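Local atomic coordinates of beta-glucoside phosphorylase BglX (Unidentified, PDB entry 5VQD), a protein that probably cleaves beta-glucosides by phosphorolysis, as a beta-glucoside phosphorylase of glycoside hydrolase family 3. Residues A[19-24]-A[349-354]; A[37-42]-A[59-64]; A[284-289]-A[315-320]; A[301-306]-A[335-340]; A[516-521]-A[558-563]. All blocks are in the same frame, centred on the assembly; numbering follows the deposited sequence.

Interaction 1: residues A[19-24]-A[349-354]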
# COMPACT_ATOMS: atom_id res chain seq x y z
N THR A 19 -22.20 9.48 -25.11
CA THR A 19 -22.13 9.38 -26.56
C THR A 19 -20.69 9.15 -27.02
O THR A 19 -20.45 8.36 -27.94
CB THR A 19 -22.69 10.65 -27.21
OG1 THR A 19 -24.07 10.79 -26.85
CG2 THR A 19 -22.57 10.58 -28.73
N TRP A 20 -19.73 9.83 -26.39
CA TRP A 20 -18.33 9.63 -26.76
C TRP A 20 -17.89 8.20 -26.47
O TRP A 20 -17.22 7.58 -27.30
CB TRP A 20 -17.45 10.63 -26.02
CG TRP A 20 -15.99 10.40 -26.25
CD1 TRP A 20 -15.21 10.95 -27.23
CD2 TRP A 20 -15.12 9.55 -25.48
NE1 TRP A 20 -13.92 10.49 -27.12
CE2 TRP A 20 -13.84 9.63 -26.06
CE3 TRP A 20 -15.31 8.73 -24.37
CZ2 TRP A 20 -12.75 8.92 -25.56
CZ3 TRP A 20 -14.23 8.03 -23.87
CH2 TRP A 20 -12.97 8.13 -24.47
N VAL A 21 -18.25 7.66 -25.31
CA VAL A 21 -17.88 6.29 -24.97
C VAL A 21 -18.47 5.32 -25.98
O VAL A 21 -17.78 4.42 -26.48
CB VAL A 21 -18.32 5.95 -23.54
CG1 VAL A 21 -18.05 4.49 -23.21
CG2 VAL A 21 -17.61 6.86 -22.53
N ASN A 22 -19.75 5.48 -26.29
CA ASN A 22 -20.41 4.55 -27.21
C ASN A 22 -19.83 4.65 -28.61
O ASN A 22 -19.55 3.63 -29.25
CB ASN A 22 -21.92 4.82 -27.23
CG ASN A 22 -22.68 3.95 -26.25
OD1 ASN A 22 -22.57 2.73 -26.28
ND2 ASN A 22 -23.44 4.58 -25.37
N GLN A 23 -19.62 5.87 -29.11
CA GLN A 23 -19.07 6.03 -30.45
C GLN A 23 -17.64 5.51 -30.52
O GLN A 23 -17.27 4.86 -31.50
CB GLN A 23 -19.13 7.50 -30.87
CG GLN A 23 -20.55 7.99 -31.15
CD GLN A 23 -20.60 9.46 -31.50
OE1 GLN A 23 -19.62 10.18 -31.34
NE2 GLN A 23 -21.75 9.91 -31.99
N THR A 24 -16.83 5.78 -29.50
CA THR A 24 -15.48 5.23 -29.46
C THR A 24 -15.52 3.71 -29.45
O THR A 24 -14.82 3.05 -30.22
CB THR A 24 -14.74 5.77 -28.24
OG1 THR A 24 -14.84 7.19 -28.21
CG2 THR A 24 -13.27 5.37 -28.28
N ARG A 349 -16.74 0.43 -19.46
CA ARG A 349 -16.36 0.94 -18.15
C ARG A 349 -14.97 1.57 -18.16
O ARG A 349 -14.73 2.53 -17.43
CB ARG A 349 -16.43 -0.18 -17.11
CG ARG A 349 -17.81 -0.41 -16.52
CD ARG A 349 -17.73 -1.14 -15.18
NE ARG A 349 -18.98 -1.08 -14.44
CZ ARG A 349 -19.95 -1.99 -14.50
NH1 ARG A 349 -19.83 -3.06 -15.27
NH2 ARG A 349 -21.05 -1.83 -13.77
N ILE A 350 -14.06 1.04 -18.98
CA ILE A 350 -12.73 1.63 -19.09
C ILE A 350 -12.81 3.00 -19.75
O ILE A 350 -12.25 3.99 -19.25
CB ILE A 350 -11.79 0.69 -19.87
CG1 ILE A 350 -11.60 -0.62 -19.12
CG2 ILE A 350 -10.44 1.35 -20.13
CD1 ILE A 350 -11.03 -1.73 -19.96
N LEU A 351 -13.51 3.09 -20.88
CA LEU A 351 -13.67 4.37 -21.56
C LEU A 351 -14.45 5.36 -20.72
O LEU A 351 -14.22 6.57 -20.81
CB LEU A 351 -14.37 4.16 -22.91
CG LEU A 351 -13.64 3.30 -23.94
CD1 LEU A 351 -14.52 3.07 -25.16
CD2 LEU A 351 -12.32 3.94 -24.36
N GLY A 352 -15.38 4.87 -19.89
CA GLY A 352 -16.17 5.77 -19.07
C GLY A 352 -15.34 6.48 -18.01
O GLY A 352 -15.59 7.64 -17.69
N MET A 353 -14.36 5.77 -17.44
CA MET A 353 -13.47 6.41 -16.48
C MET A 353 -12.55 7.41 -17.17
O MET A 353 -12.19 8.43 -16.57
CB MET A 353 -12.65 5.35 -15.74
CG MET A 353 -13.42 4.68 -14.61
SD MET A 353 -13.80 5.84 -13.30
CE MET A 353 -15.08 4.97 -12.40
N LYS A 354 -12.16 7.14 -18.41
CA LYS A 354 -11.40 8.12 -19.17
C LYS A 354 -12.26 9.33 -19.50
O LYS A 354 -11.77 10.47 -19.47
CB LYS A 354 -10.85 7.46 -20.44
CG LYS A 354 -9.87 6.34 -20.15
CD LYS A 354 -9.45 5.58 -21.39
CE LYS A 354 -8.47 4.48 -21.03
NZ LYS A 354 -7.76 3.91 -22.20

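Interaction 2: residues A[37-42]-A[59-64]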
# COMPACT_ATOMS: atom_id res chain seq x y z
N LEU A 37 -8.07 -3.61 -22.23
CA LEU A 37 -8.17 -4.34 -20.98
C LEU A 37 -6.85 -4.41 -20.23
O LEU A 37 -6.84 -4.83 -19.06
CB LEU A 37 -8.66 -5.77 -21.24
CG LEU A 37 -9.87 -5.97 -22.14
CD1 LEU A 37 -9.97 -7.43 -22.54
CD2 LEU A 37 -11.15 -5.53 -21.45
N ILE A 38 -5.74 -4.03 -20.85
CA ILE A 38 -4.41 -4.29 -20.33
C ILE A 38 -3.81 -3.00 -19.80
O ILE A 38 -3.82 -1.97 -20.49
CB ILE A 38 -3.50 -4.91 -21.40
CG1 ILE A 38 -4.06 -6.27 -21.85
CG2 ILE A 38 -2.08 -5.08 -20.88
CD1 ILE A 38 -3.42 -6.82 -23.11
N CYS A 39 -3.29 -3.05 -18.58
CA CYS A 39 -2.42 -2.01 -18.05
C CYS A 39 -0.99 -2.52 -18.10
O CYS A 39 -0.69 -3.59 -17.56
CB CYS A 39 -2.80 -1.63 -16.62
SG CYS A 39 -1.62 -0.48 -15.87
N GLU A 40 -0.11 -1.76 -18.74
CA GLU A 40 1.28 -2.15 -18.90
C GLU A 40 2.16 -1.40 -17.91
O GLU A 40 1.95 -0.22 -17.65
CB GLU A 40 1.76 -1.87 -20.33
CG GLU A 40 1.61 -3.06 -21.27
CD GLU A 40 2.58 -4.18 -20.95
OE1 GLU A 40 3.74 -3.88 -20.59
OE2 GLU A 40 2.19 -5.36 -21.05
N ILE A 41 3.14 -2.11 -17.36
CA ILE A 41 4.05 -1.51 -16.39
C ILE A 41 5.14 -0.75 -17.14
O ILE A 41 5.62 -1.19 -18.19
CB ILE A 41 4.64 -2.60 -15.48
CG1 ILE A 41 5.34 -1.96 -14.28
CG2 ILE A 41 5.60 -3.50 -16.25
CD1 ILE A 41 5.70 -2.95 -13.18
N ILE A 42 5.52 0.40 -16.60
CA ILE A 42 6.62 1.21 -17.13
C ILE A 42 7.76 1.13 -16.12
O ILE A 42 7.64 1.62 -15.00
CB ILE A 42 6.20 2.67 -17.37
CG1 ILE A 42 5.00 2.75 -18.33
CG2 ILE A 42 7.38 3.48 -17.90
CD1 ILE A 42 5.32 2.44 -19.78
N PRO A 59 -2.35 -0.46 -25.21
CA PRO A 59 -2.89 -0.72 -23.88
C PRO A 59 -3.88 0.36 -23.44
O PRO A 59 -3.85 1.50 -23.91
CB PRO A 59 -1.65 -0.72 -22.98
CG PRO A 59 -0.70 0.17 -23.68
CD PRO A 59 -0.95 -0.02 -25.15
N GLY A 60 -4.75 -0.03 -22.52
CA GLY A 60 -5.70 0.91 -21.95
C GLY A 60 -5.14 1.77 -20.84
O GLY A 60 -5.66 2.86 -20.59
N ALA A 61 -4.09 1.31 -20.17
CA ALA A 61 -3.51 2.06 -19.06
C ALA A 61 -2.04 1.70 -18.92
O ALA A 61 -1.53 0.79 -19.58
CB ALA A 61 -4.25 1.78 -17.75
N VAL A 62 -1.35 2.46 -18.06
CA VAL A 62 0.02 2.16 -17.69
C VAL A 62 0.20 2.55 -16.23
O VAL A 62 -0.52 3.40 -15.70
CB VAL A 62 1.05 2.91 -18.58
CG1 VAL A 62 0.82 2.59 -20.05
CG2 VAL A 62 0.99 4.41 -18.34
N MET A 63 1.17 1.90 -15.57
CA MET A 63 1.57 2.28 -14.22
C MET A 63 3.06 2.59 -14.23
O MET A 63 3.86 1.83 -14.79
CB MET A 63 1.29 1.16 -13.21
CG MET A 63 1.46 1.62 -11.76
SD MET A 63 1.95 0.30 -10.61
CE MET A 63 3.63 0.01 -11.14
N TYR A 64 3.43 3.70 -13.60
CA TYR A 64 4.82 4.11 -13.48
C TYR A 64 5.44 3.47 -12.24
O TYR A 64 4.89 3.57 -11.14
CB TYR A 64 4.95 5.63 -13.37
CG TYR A 64 4.47 6.42 -14.56
CD1 TYR A 64 4.53 5.90 -15.84
CD2 TYR A 64 3.98 7.71 -14.40
CE1 TYR A 64 4.10 6.64 -16.93
CE2 TYR A 64 3.55 8.45 -15.47
CZ TYR A 64 3.61 7.91 -16.73
OH TYR A 64 3.18 8.66 -17.80

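Interaction 3: residues A[284-289]-A[315-320]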
# COMPACT_ATOMS: atom_id res chain seq x y z
N LEU A 284 -14.94 0.57 -11.80
CA LEU A 284 -14.00 -0.20 -12.60
C LEU A 284 -13.32 -1.25 -11.73
O LEU A 284 -12.74 -0.93 -10.69
CB LEU A 284 -12.96 0.73 -13.23
CG LEU A 284 -12.10 0.27 -14.41
CD1 LEU A 284 -11.06 -0.76 -13.99
CD2 LEU A 284 -12.96 -0.26 -15.55
N ILE A 285 -13.38 -2.51 -12.16
CA ILE A 285 -12.67 -3.61 -11.51
C ILE A 285 -11.42 -3.92 -12.32
O ILE A 285 -11.49 -4.11 -13.54
CB ILE A 285 -13.56 -4.86 -11.37
CG1 ILE A 285 -14.80 -4.56 -10.53
CG2 ILE A 285 -12.76 -6.00 -10.74
CD1 ILE A 285 -15.81 -5.69 -10.47
N CYS A 286 -10.28 -3.98 -11.65
CA CYS A 286 -9.04 -4.45 -12.25
C CYS A 286 -8.46 -5.54 -11.37
O CYS A 286 -8.71 -5.58 -10.16
CB CYS A 286 -8.03 -3.31 -12.43
SG CYS A 286 -7.37 -2.65 -10.87
N THR A 287 -7.68 -6.43 -11.98
CA THR A 287 -6.99 -7.45 -11.21
C THR A 287 -5.75 -6.85 -10.56
O THR A 287 -5.24 -5.81 -10.98
CB THR A 287 -6.58 -8.63 -12.09
OG1 THR A 287 -5.52 -8.23 -12.97
CG2 THR A 287 -7.76 -9.12 -12.93
N ASP A 288 -5.27 -7.52 -9.51
CA ASP A 288 -3.92 -7.27 -9.06
C ASP A 288 -2.94 -7.82 -10.10
O ASP A 288 -3.33 -8.47 -11.07
CB ASP A 288 -3.68 -7.90 -7.69
CG ASP A 288 -2.59 -7.20 -6.91
OD1 ASP A 288 -1.71 -6.57 -7.54
OD2 ASP A 288 -2.62 -7.27 -5.66
N ALA A 289 -1.65 -7.54 -9.89
CA ALA A 289 -0.64 -7.87 -10.89
C ALA A 289 -0.71 -9.34 -11.28
O ALA A 289 -0.72 -10.22 -10.41
CB ALA A 289 0.75 -7.53 -10.34
N MET A 315 -10.20 -5.12 -16.21
CA MET A 315 -8.83 -4.80 -16.60
C MET A 315 -7.86 -5.80 -15.99
O MET A 315 -7.99 -6.19 -14.83
CB MET A 315 -8.47 -3.38 -16.16
CG MET A 315 -7.13 -2.88 -16.67
SD MET A 315 -6.87 -1.12 -16.38
CE MET A 315 -8.16 -0.43 -17.38
N LEU A 316 -6.89 -6.23 -16.80
CA LEU A 316 -5.78 -7.05 -16.35
C LEU A 316 -4.58 -6.15 -16.07
O LEU A 316 -4.20 -5.34 -16.91
CB LEU A 316 -5.42 -8.10 -17.40
CG LEU A 316 -6.47 -9.18 -17.65
CD1 LEU A 316 -6.33 -9.75 -19.05
CD2 LEU A 316 -6.37 -10.27 -16.61
N THR A 317 -3.99 -6.30 -14.88
CA THR A 317 -2.88 -5.47 -14.45
C THR A 317 -1.57 -6.17 -14.78
O THR A 317 -1.19 -7.14 -14.11
CB THR A 317 -2.99 -5.16 -12.96
OG1 THR A 317 -4.25 -4.53 -12.70
CG2 THR A 317 -1.86 -4.24 -12.50
N PHE A 318 -0.89 -5.69 -15.82
CA PHE A 318 0.45 -6.15 -16.21
C PHE A 318 0.40 -7.47 -16.97
O PHE A 318 -0.51 -8.28 -16.79
CB PHE A 318 1.36 -6.30 -14.98
CG PHE A 318 1.48 -5.06 -14.15
CD1 PHE A 318 1.14 -3.81 -14.65
CD2 PHE A 318 1.96 -5.13 -12.85
CE1 PHE A 318 1.26 -2.68 -13.88
CE2 PHE A 318 2.08 -4.00 -12.07
CZ PHE A 318 1.73 -2.77 -12.58
N THR A 319 1.39 -7.67 -17.83
CA THR A 319 1.55 -8.90 -18.60
C THR A 319 2.85 -9.58 -18.21
O THR A 319 3.75 -8.97 -17.63
CB THR A 319 1.55 -8.61 -20.11
OG1 THR A 319 2.60 -7.68 -20.43
CG2 THR A 319 0.21 -8.04 -20.57
N LEU A 320 2.94 -10.87 -18.54
CA LEU A 320 4.16 -11.64 -18.31
C LEU A 320 5.01 -11.61 -19.57
O LEU A 320 5.99 -10.87 -19.65
CB LEU A 320 3.82 -13.07 -17.89
CG LEU A 320 5.00 -14.02 -17.63
CD1 LEU A 320 5.91 -13.47 -16.54
CD2 LEU A 320 4.48 -15.39 -17.24

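Interaction 4: residues A[301-306]-A[335-340]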
# COMPACT_ATOMS: atom_id res chain seq x y z
N ARG A 301 -2.38 -20.09 -17.68
CA ARG A 301 -2.45 -18.67 -18.00
C ARG A 301 -3.26 -18.42 -19.27
O ARG A 301 -4.06 -17.48 -19.31
CB ARG A 301 -1.04 -18.10 -18.15
CG ARG A 301 -1.03 -16.60 -18.30
CD ARG A 301 0.38 -16.03 -18.24
NE ARG A 301 0.36 -14.57 -18.27
CZ ARG A 301 0.19 -13.79 -17.21
NH1 ARG A 301 0.02 -14.32 -16.01
NH2 ARG A 301 0.20 -12.47 -17.35
N HIS A 302 -3.09 -19.25 -20.30
CA HIS A 302 -3.83 -19.05 -21.54
C HIS A 302 -5.34 -19.04 -21.29
O HIS A 302 -6.08 -18.41 -22.05
CB HIS A 302 -3.46 -20.11 -22.57
CG HIS A 302 -4.14 -21.43 -22.38
ND1 HIS A 302 -3.56 -22.47 -21.68
CD2 HIS A 302 -5.34 -21.89 -22.81
CE1 HIS A 302 -4.38 -23.51 -21.68
NE2 HIS A 302 -5.47 -23.18 -22.36
N GLU A 303 -5.79 -19.72 -20.24
CA GLU A 303 -7.20 -19.70 -19.85
C GLU A 303 -7.50 -18.58 -18.87
O GLU A 303 -8.58 -17.97 -18.93
CB GLU A 303 -7.59 -21.04 -19.21
CG GLU A 303 -7.90 -22.14 -20.20
CD GLU A 303 -7.94 -23.51 -19.53
OE1 GLU A 303 -8.09 -23.56 -18.29
OE2 GLU A 303 -7.82 -24.52 -20.25
N ALA A 304 -6.56 -18.28 -17.97
CA ALA A 304 -6.84 -17.38 -16.85
C ALA A 304 -7.12 -15.97 -17.34
O ALA A 304 -8.07 -15.32 -16.89
CB ALA A 304 -5.68 -17.40 -15.87
N LEU A 305 -6.29 -15.46 -18.24
CA LEU A 305 -6.42 -14.07 -18.66
C LEU A 305 -7.80 -13.77 -19.23
O LEU A 305 -8.43 -12.80 -18.77
CB LEU A 305 -5.31 -13.73 -19.66
CG LEU A 305 -3.88 -13.89 -19.13
CD1 LEU A 305 -2.88 -13.68 -20.25
CD2 LEU A 305 -3.60 -12.94 -17.97
N PRO A 306 -8.34 -14.54 -20.18
CA PRO A 306 -9.71 -14.26 -20.63
C PRO A 306 -10.76 -14.58 -19.58
O PRO A 306 -11.78 -13.88 -19.51
CB PRO A 306 -9.87 -15.16 -21.86
CG PRO A 306 -8.89 -16.26 -21.65
CD PRO A 306 -7.72 -15.64 -20.94
N CYS A 335 -12.63 -18.35 -29.27
CA CYS A 335 -13.21 -19.64 -28.93
C CYS A 335 -14.30 -19.55 -27.86
O CYS A 335 -14.91 -20.57 -27.54
CB CYS A 335 -12.12 -20.61 -28.46
SG CYS A 335 -11.57 -20.33 -26.76
N GLY A 336 -14.54 -18.38 -27.28
CA GLY A 336 -15.67 -18.18 -26.40
C GLY A 336 -15.36 -18.10 -24.92
O GLY A 336 -16.27 -17.86 -24.13
N LEU A 337 -14.10 -18.31 -24.51
CA LEU A 337 -13.75 -18.11 -23.10
C LEU A 337 -14.15 -16.71 -22.64
O LEU A 337 -14.57 -16.52 -21.49
CB LEU A 337 -12.25 -18.33 -22.89
CG LEU A 337 -11.84 -19.69 -22.33
CD1 LEU A 337 -12.38 -20.82 -23.19
CD2 LEU A 337 -10.32 -19.77 -22.23
N LEU A 338 -14.00 -15.73 -23.52
CA LEU A 338 -14.49 -14.38 -23.31
C LEU A 338 -15.52 -14.08 -24.38
O LEU A 338 -15.28 -14.34 -25.57
CB LEU A 338 -13.34 -13.37 -23.37
CG LEU A 338 -13.71 -11.88 -23.34
CD1 LEU A 338 -14.37 -11.49 -22.03
CD2 LEU A 338 -12.48 -11.03 -23.59
N THR A 339 -16.67 -13.57 -23.98
CA THR A 339 -17.73 -13.22 -24.92
C THR A 339 -17.53 -11.80 -25.42
O THR A 339 -17.08 -10.92 -24.68
CB THR A 339 -19.11 -13.35 -24.26
OG1 THR A 339 -19.25 -12.36 -23.24
CG2 THR A 339 -19.29 -14.74 -23.67
N HIS A 340 -17.86 -11.58 -26.70
CA HIS A 340 -17.83 -10.23 -27.25
C HIS A 340 -18.67 -9.28 -26.42
O HIS A 340 -18.35 -8.09 -26.32
CB HIS A 340 -18.31 -10.25 -28.70
CG HIS A 340 -17.29 -10.74 -29.68
ND1 HIS A 340 -17.02 -12.08 -29.86
CD2 HIS A 340 -16.46 -10.08 -30.52
CE1 HIS A 340 -16.08 -12.22 -30.77
NE2 HIS A 340 -15.72 -11.02 -31.19

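Interaction 5: residues A[516-521]-A[558-563]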
# COMPACT_ATOMS: atom_id res chain seq x y z
N HIS A 516 6.94 -5.85 16.92
CA HIS A 516 8.27 -6.34 17.23
C HIS A 516 8.39 -6.85 18.66
O HIS A 516 9.35 -7.56 18.97
CB HIS A 516 9.32 -5.26 16.98
CG HIS A 516 9.74 -5.15 15.54
ND1 HIS A 516 9.84 -6.24 14.71
CD2 HIS A 516 10.08 -4.08 14.79
CE1 HIS A 516 10.23 -5.85 13.51
NE2 HIS A 516 10.38 -4.54 13.53
N LEU A 517 7.45 -6.50 19.55
CA LEU A 517 7.45 -7.09 20.88
C LEU A 517 7.30 -8.61 20.83
O LEU A 517 7.62 -9.29 21.81
CB LEU A 517 6.34 -6.49 21.73
CG LEU A 517 6.59 -5.08 22.29
CD1 LEU A 517 5.33 -4.56 22.97
CD2 LEU A 517 7.77 -5.08 23.27
N VAL A 518 6.82 -9.15 19.70
CA VAL A 518 6.81 -10.60 19.50
C VAL A 518 8.20 -11.17 19.70
O VAL A 518 8.38 -12.25 20.26
CB VAL A 518 6.26 -10.94 18.10
CG1 VAL A 518 6.56 -12.39 17.73
CG2 VAL A 518 4.76 -10.67 18.04
N ASP A 519 9.22 -10.45 19.22
CA ASP A 519 10.58 -10.94 19.21
C ASP A 519 11.49 -10.28 20.23
O ASP A 519 12.58 -10.79 20.49
CB ASP A 519 11.18 -10.77 17.80
CG ASP A 519 10.54 -11.69 16.78
OD1 ASP A 519 10.51 -12.92 17.03
OD2 ASP A 519 10.06 -11.21 15.74
N VAL A 520 11.07 -9.17 20.83
CA VAL A 520 11.81 -8.56 21.93
C VAL A 520 10.86 -8.37 23.11
O VAL A 520 10.78 -7.26 23.67
CB VAL A 520 12.47 -7.24 21.51
CG1 VAL A 520 13.51 -7.50 20.42
CG2 VAL A 520 11.43 -6.22 21.03
N PRO A 521 10.15 -9.41 23.54
CA PRO A 521 9.19 -9.23 24.64
C PRO A 521 9.83 -8.83 25.95
O PRO A 521 9.15 -8.27 26.82
CB PRO A 521 8.51 -10.60 24.74
CG PRO A 521 9.51 -11.56 24.18
CD PRO A 521 10.21 -10.81 23.09
N PRO A 558 -0.36 -4.14 19.58
CA PRO A 558 1.07 -4.37 19.35
C PRO A 558 1.64 -5.54 20.15
O PRO A 558 2.74 -6.00 19.83
CB PRO A 558 1.71 -3.05 19.78
CG PRO A 558 0.79 -2.52 20.82
CD PRO A 558 -0.59 -2.93 20.40
N PHE A 559 0.92 -6.03 21.16
CA PHE A 559 1.40 -7.18 21.92
C PHE A 559 1.08 -8.50 21.24
O PHE A 559 1.65 -9.53 21.63
CB PHE A 559 0.80 -7.15 23.32
CG PHE A 559 1.05 -5.86 24.05
CD1 PHE A 559 2.25 -5.65 24.72
CD2 PHE A 559 0.10 -4.85 24.06
CE1 PHE A 559 2.49 -4.46 25.38
CE2 PHE A 559 0.34 -3.66 24.72
CZ PHE A 559 1.53 -3.47 25.38
N ALA A 560 0.21 -8.50 20.23
CA ALA A 560 -0.11 -9.70 19.46
C ALA A 560 -0.67 -10.80 20.37
O ALA A 560 -0.41 -11.99 20.16
CB ALA A 560 1.12 -10.21 18.70
N GLY A 561 -1.43 -10.40 21.38
CA GLY A 561 -2.05 -11.35 22.28
C GLY A 561 -1.07 -12.17 23.09
O GLY A 561 -1.44 -13.23 23.59
N LEU A 562 0.16 -11.69 23.24
CA LEU A 562 1.20 -12.44 23.95
C LEU A 562 1.26 -11.97 25.40
O LEU A 562 1.45 -10.78 25.68
CB LEU A 562 2.55 -12.25 23.27
CG LEU A 562 2.71 -13.01 21.95
CD1 LEU A 562 3.75 -12.34 21.08
CD2 LEU A 562 3.08 -14.46 22.23
N TRP A 563 1.10 -12.93 26.33
CA TRP A 563 1.14 -12.61 27.75
C TRP A 563 2.51 -12.08 28.18
O TRP A 563 2.60 -11.27 29.10
CB TRP A 563 0.77 -13.85 28.56
CG TRP A 563 1.28 -13.85 29.97
CD1 TRP A 563 0.61 -13.44 31.09
CD2 TRP A 563 2.56 -14.30 30.42
NE1 TRP A 563 1.40 -13.60 32.20
CE2 TRP A 563 2.60 -14.12 31.82
CE3 TRP A 563 3.69 -14.83 29.78
CZ2 TRP A 563 3.72 -14.46 32.59
CZ3 TRP A 563 4.80 -15.16 30.54
CH2 TRP A 563 4.81 -14.97 31.93
O HOH W 1 5.00 -4.92 19.31

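Interaction 1: residues A[19-24]-A[349-354]
The helix that closes the TIM-barrel-like domain, 340-356, is covered on one side by helix 15-27, and here W20, V21 and T24 meet L351 and G352. The two axes run 9.3 Å apart at an angle of 137°, so the helices pass in roughly opposite directions. L351 is the centre of the contact. Its CB lies 3.7 Å from V21 CG1, the two side chains sliding past one another head to tail. V21 CG2 turns to the bare backbone of G352, 3.9 Å from its CA. W20 holds CG anti to its backbone N (chi1 174°), and the indole crosses L351 at about a right angle; its CZ3 edge sits 3.4 Å from L351 O, close to the ring plane. From T24, CG2 reaches L351 CD1 at 4.1 Å, while OG1 bonds W20 O at 2.6 Å and hangs over the centre of the indole. That carbonyl also accepts T24 N, from the other face of its plane. An alanine in place of T24 would keep CB beside L351 CD1 but would probably leave W20 O with the backbone amide alone and the indole without the hydroxyl over its centre. V21 also packs on L6 of helix 3-6, and L351 on Q36 of helix 30-36; on the barrel side of helix 340-356, I350 rests against L284 of strand 284-289.

Interaction 2: residues A[37-42]-A[59-64]
The carbonyl I38 O is gripped by two successive amides, G60 N at 3.0 Å and, weakly, A61 N at 3.3 Å. These bonds pin the start of strand 61-64 to strand 38-42, its parallel neighbour in the barrel sheet. Further on, E40 N donates to A61 O at 3.0 Å, and E40 O takes M63 N at 3.1 Å while V62 CA leans against it in a CA-H...O contact. The pairing finishes with I42 N, which meets M63 O at 2.8 Å. On the face that carries C39, A61, I41 and M63, C39 SG stands anti to its backbone N (chi1 174°) and lies over the V62 backbone, and the bent chain of M63 brings CE to 4.1 Å from I41 CG1, the two side chains lying alongside. Y145 covers C39 and M63 on this face, and a glycerol is bound near M63. On the other face I42 CB approaches the Y64 ring at its edge, in plane, 3.9 Å from CD1, and I42 CG1 crosses V62; helix 69-82 packs over I42 and Y64, and Y64 OH bonds T76. E40 carries its carboxylate away to T319. Between these two strands the polar bonding thus lies in the backbone, and what their side chains add to each other is apolar.

Interaction 3: residues A[284-289]-A[315-320]
T317 N bonds the hydroxyl of T287 where strands 284-289 and 315-317, parallel neighbours in the TIM-barrel sheet, run side by side. This part is tight. T287 N bonds M315 O at 2.9 Å, and C286 CB meets M315 CB at 3.8 Å. The T287 hydroxyl, set between its backbone N and carbonyl carbon (chi1 71°), takes the hydrogen of T317 N at 3.1 Å along a straight path (164°) and gives its own to D288 O at 2.9 Å. T317 OG1 also lies against T287 O, but so close that the detail of that bond is doubtful. A valine in place of T287 would probably leave T317 N and D288 O without the hydroxyl that joins them. Beyond the corner at D288 the regular pairing gives way: D288 and F318 are partly exposed, and D288 OD1 bonds a bound glycerol, while the buried A289 still brings CB to 3.7 Å from F318 CD2. Over the centre of that phenyl ring, 3.6 Å above its plane, lies the CG2 methyl of T317.

Interaction 4: residues A[301-306]-A[335-340]
L337, the first residue of 335-340 to touch helix 301-310, lies alongside P306 and points the same way. Its CD2 methyl comes 3.8 Å from P306 CG and, at 3.9 Å, from E303 CA, while its CB stays 4.1 Å from P306 CB. The aliphatic part of E303 crosses it, with CG 3.9 Å from the same CD2. P306 has no N-H to give to the preceding turn, and the helix is kinked there; its ring faces the loop. L338 follows, its CB 4.2 Å from P306 CB; with CG anti to its backbone N (chi1 172°), its side chain packs on I309 and Q310, one turn further along. The loop joins helix 322-335 to helix 340-356, two outer helices of the TIM-barrel-like domain that follow its strand 315-317. T339 then turns from the contact to start the next helix: its N bonds Q310 OE1, and its OG1, at the N-cap position, bonds R342 N. Beside it, H340 NE2 bonds D30 OD2.

Interaction 5: residues A[516-521]-A[558-563]
L517 and F559 both hold CG anti to the carbonyl carbon (chi1 -76° and -55°), which lays the two side chains side by side, pointing the same way. L517 CD1 meets the F559 ring obliquely, 3.7 Å from CD1. V518 has CG1 anti to its backbone N (chi1 166°), so that the other methyl, CG2, faces the second segment and meets A560 CB at 3.7 Å and L562 CD1 at 3.6 Å. A560 and L562 are held together by the type I' beta turn F559 to L562, closed by L562 N to F559 O at 3.1 Å. One water accepts from L517 N at 2.9 Å and donates to P558 O at 2.6 Å. L517, P558 and F559 all pack on V395, so the contact lies against edge strand 393-397 and its neighbour 525-528 of the C-terminal mixed sheet; F559 also makes a cation-pi pair with R566. Between these two loops the side chains meet by apolar contact alone, and the water bridges their backbones.

Overall arrangement
Interactions 2 and 3 lie in the barrel core and share one parallel sheet, since strands 38-42 and 315-317 are neighbours: L37 O bonds L316 N, and M63 SD packs on F318 CZ. Their bonding is chiefly backbone, with two threonine side chains added in interaction 3. Interaction 1, buried in the outer layer, relies on apolar helix packing and joins both: K354 NZ bonds G60 O, and I350 CG1 touches M315 CE. Interaction 4 is apolar and partly exposed, tied to interaction 3 where L305 O meets L316 CD1. Interaction 5 stands apart, its centre about 37 Å or more from the others, in the C-terminal sheet region, and adds a bridging water to its apolar contacts.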